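Local coordinates for protein BtGH115A (Bacteroides thetaiotaomicron, PDB 5BY3) that is a glycoside hydrolase of family GH115, a 4-O-methyl-alpha-glucuronidase with specificity for decorated arabinogalactans, at residues 246-251 with 286-291. Sequence-based numbering, arbitrary orientation.
Sequences PMACNA and QEILYT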
ATOM      1  N   PRO A 246       0.415  16.188  14.783  1.00 42.61           N
ATOM      2  CA  PRO A 246       0.492  17.541  14.255  1.00 39.73           C
ATOM      3  C   PRO A 246       1.856  18.148  14.160  1.00 39.81           C
ATOM      4  O   PRO A 246       2.119  18.820  13.161  1.00 42.37           O
ATOM      5  CB  PRO A 246      -0.332  18.361  15.242  1.00 43.16           C
ATOM      6  CG  PRO A 246      -1.258  17.388  15.866  1.00 43.86           C
ATOM      7  CD  PRO A 246      -0.444  16.139  15.981  1.00 40.65           C
HETATM    8  N   MSE A 247       2.736  17.965  15.161  1.00 38.49           N
HETATM    9  CA  MSE A 247       3.648  19.033  14.580  1.00 45.64           C
HETATM   10  C   MSE A 247       4.987  18.451  14.594  1.00 48.60           C
HETATM   11  O   MSE A 247       5.795  18.766  15.479  1.00 50.93           O
HETATM   12  CB  MSE A 247       3.750  20.421  15.283  1.00 46.95           C
HETATM   13  CG  MSE A 247       2.576  21.370  15.095  1.00 44.79           C
HETATM   14 SE   MSE A 247       2.756  22.369  13.407  1.00 60.60          SE
HETATM   15  CE  MSE A 247       4.265  23.378  14.099  1.00 41.26           C
ATOM     16  N   ALA A 248       5.236  17.562  13.636  1.00 52.20           N
ATOM     17  CA  ALA A 248       6.325  16.580  13.773  1.00 53.08           C
ATOM     18  C   ALA A 248       6.300  15.922  15.175  1.00 49.84           C
ATOM     19  O   ALA A 248       7.313  15.401  15.654  1.00 50.98           O
ATOM     20  CB  ALA A 248       7.665  17.245  13.492  1.00 51.64           C
ATOM     21  N   CYS A 249       5.117  15.936  15.800  1.00 50.23           N
ATOM     22  CA  CYS A 249       4.939  15.647  17.221  1.00 51.73           C
ATOM     23  C   CYS A 249       4.084  14.432  17.481  1.00 52.25           C
ATOM     24  O   CYS A 249       2.867  14.450  17.343  1.00 49.78           O
ATOM     25  CB  CYS A 249       4.347  16.862  17.948  1.00 57.88           C
ATOM     26  SG  CYS A 249       5.612  17.865  18.737  1.00 52.25           S
ATOM     27  N   ASN A 250       4.754  13.366  17.871  1.00 56.82           N
ATOM     28  CA  ASN A 250       4.090  12.127  18.212  1.00 52.83           C
ATOM     29  C   ASN A 250       3.443  12.208  19.616  1.00 44.84           C
ATOM     30  O   ASN A 250       4.072  11.879  20.612  1.00 41.38           O
ATOM     31  CB  ASN A 250       5.087  10.948  18.084  1.00 47.88           C
ATOM     32  CG  ASN A 250       4.532   9.640  18.633  1.00 48.39           C
ATOM     33  OD1 ASN A 250       3.384   9.567  19.099  1.00 50.69           O
ATOM     34  ND2 ASN A 250       5.348   8.605  18.600  1.00 54.59           N
ATOM     35  N   ALA A 251       2.183  12.626  19.673  1.00 45.42           N
ATOM     36  CA  ALA A 251       1.460  12.726  20.933  1.00 42.95           C
ATOM     37  C   ALA A 251       1.386  11.371  21.647  1.00 51.55           C
ATOM     38  O   ALA A 251       1.670  11.272  22.857  1.00 53.39           O
ATOM     39  CB  ALA A 251       0.093  13.269  20.673  1.00 41.29           C
ATOM     40  N   GLN A 286      15.464  21.513   8.384  1.00 81.19           N
ATOM     41  CA  GLN A 286      15.411  20.093   8.079  1.00 73.46           C
ATOM     42  C   GLN A 286      14.194  19.793   7.224  1.00 71.87           C
ATOM     43  O   GLN A 286      13.176  20.474   7.318  1.00 73.48           O
ATOM     44  CB  GLN A 286      15.395  19.275   9.371  1.00 66.70           C
ATOM     45  CG  GLN A 286      15.720  17.802   9.199  1.00 66.79           C
ATOM     46  CD  GLN A 286      16.275  17.142  10.458  1.00 71.01           C
ATOM     47  OE1 GLN A 286      16.442  17.766  11.516  1.00 72.30           O
ATOM     48  NE2 GLN A 286      16.581  15.868  10.337  1.00 72.42           N
ATOM     49  N   GLU A 287      14.337  18.777   6.380  1.00 68.01           N
ATOM     50  CA  GLU A 287      13.283  18.298   5.507  1.00 65.22           C
ATOM     51  C   GLU A 287      12.201  17.576   6.318  1.00 65.81           C
ATOM     52  O   GLU A 287      12.380  16.421   6.776  1.00 62.09           O
ATOM     53  CB  GLU A 287      13.874  17.421   4.405  1.00 72.14           C
ATOM     54  CG  GLU A 287      14.966  18.135   3.595  1.00 76.18           C
ATOM     55  CD  GLU A 287      15.926  17.177   2.907  1.00 75.92           C
ATOM     56  OE1 GLU A 287      16.591  16.358   3.599  1.00 78.21           O
ATOM     57  OE2 GLU A 287      16.020  17.257   1.666  1.00 71.81           O
ATOM     58  N   ILE A 288      11.102  18.317   6.510  1.00 58.38           N
ATOM     59  CA  ILE A 288       9.955  17.937   7.330  1.00 49.98           C
ATOM     60  C   ILE A 288       8.722  18.315   6.557  1.00 49.84           C
ATOM     61  O   ILE A 288       8.711  19.362   5.894  1.00 46.61           O
ATOM     62  CB  ILE A 288       9.902  18.741   8.664  1.00 48.66           C
ATOM     63  CG1 ILE A 288      11.217  18.616   9.462  1.00 43.30           C
ATOM     64  CG2 ILE A 288       8.636  18.401   9.473  1.00 43.64           C
ATOM     65  CD1 ILE A 288      11.525  17.203   9.928  1.00 40.95           C
ATOM     66  N   LEU A 289       7.714  17.441   6.620  1.00 50.55           N
ATOM     67  CA  LEU A 289       6.359  17.758   6.200  1.00 51.67           C
ATOM     68  C   LEU A 289       5.511  17.866   7.453  1.00 54.84           C
ATOM     69  O   LEU A 289       5.386  16.881   8.208  1.00 45.18           O
ATOM     70  CB  LEU A 289       5.777  16.707   5.257  1.00 49.10           C
ATOM     71  CG  LEU A 289       6.513  16.424   3.941  1.00 54.48           C
ATOM     72  CD1 LEU A 289       5.850  15.203   3.321  1.00 59.77           C
ATOM     73  CD2 LEU A 289       6.572  17.578   2.937  1.00 50.76           C
ATOM     74  N   TYR A 290       4.953  19.069   7.665  1.00 53.93           N
ATOM     75  CA  TYR A 290       4.261  19.415   8.917  1.00 50.44           C
ATOM     76  C   TYR A 290       2.819  19.054   8.768  1.00 52.50           C
ATOM     77  O   TYR A 290       2.122  19.620   7.890  1.00 52.25           O
ATOM     78  CB  TYR A 290       4.426  20.913   9.239  1.00 50.21           C
ATOM     79  CG  TYR A 290       5.836  21.247   9.639  1.00 51.23           C
ATOM     80  CD1 TYR A 290       6.239  21.110  10.972  1.00 49.17           C
ATOM     81  CD2 TYR A 290       6.805  21.619   8.685  1.00 50.02           C
ATOM     82  CE1 TYR A 290       7.528  21.371  11.353  1.00 41.92           C
ATOM     83  CE2 TYR A 290       8.122  21.890   9.082  1.00 42.46           C
ATOM     84  CZ  TYR A 290       8.459  21.747  10.409  1.00 42.91           C
ATOM     85  OH  TYR A 290       9.734  21.969  10.865  1.00 48.16           O
ATOM     86  N   THR A 291       2.380  18.080   9.573  1.00 45.24           N
ATOM     87  CA  THR A 291       0.955  17.754   9.627  1.00 46.17           C
ATOM     88  C   THR A 291       0.245  18.838  10.465  1.00 44.88           C
ATOM     89  O   THR A 291       0.696  19.160  11.556  1.00 36.37           O
ATOM     90  CB  THR A 291       0.697  16.326  10.187  1.00 44.73           C
ATOM     91  OG1 THR A 291       0.957  15.361   9.161  1.00 54.17           O
ATOM     92  CG2 THR A 291      -0.744  16.133  10.595  1.00 46.39           C
TER
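Selenomethionine Met247 and Ala248 meet Tyr290 and Ile288 through apolar atoms, giving two contacts of similar length. The terminal CE of Met247 lies 4.3 Å from CD1 of Tyr290, approaching the ring obliquely; the side chain is compactly folded, with chi2 -84° and chi3 -69° turning the methyl toward the phenol. Alongside, CB of Ala248, directed toward 286-291, comes 4.3 Å from CG2 of Ile288. That same isoleucine methyl sits over the centre of the Tyr290 ring, 3.4 Å above its plane, a CH-pi type of placement that ties the two residues of 286-291 together. At the Pro246 end a side-chain methyl meets the main chain: CG2 of Thr291, anti to its own N, is 4.1 Å from CA of Pro246, whereas the adjoining carbonyls are modelled too close to be trusted. In the next shell, Thr291 OG1 is hydrogen-bonded to Ala241 O, and Arg279 NH1 of helix 265-283 holds Ala248 O. Leu326 of helix 308-329 touches both Met247 and Tyr290. The geometry thus places the loop between strand 238-239 and helix 251-258 against strand 290-291, an arrangement consistent with the TIM-barrel fold, where these strands are third and fourth of eight parallel ones.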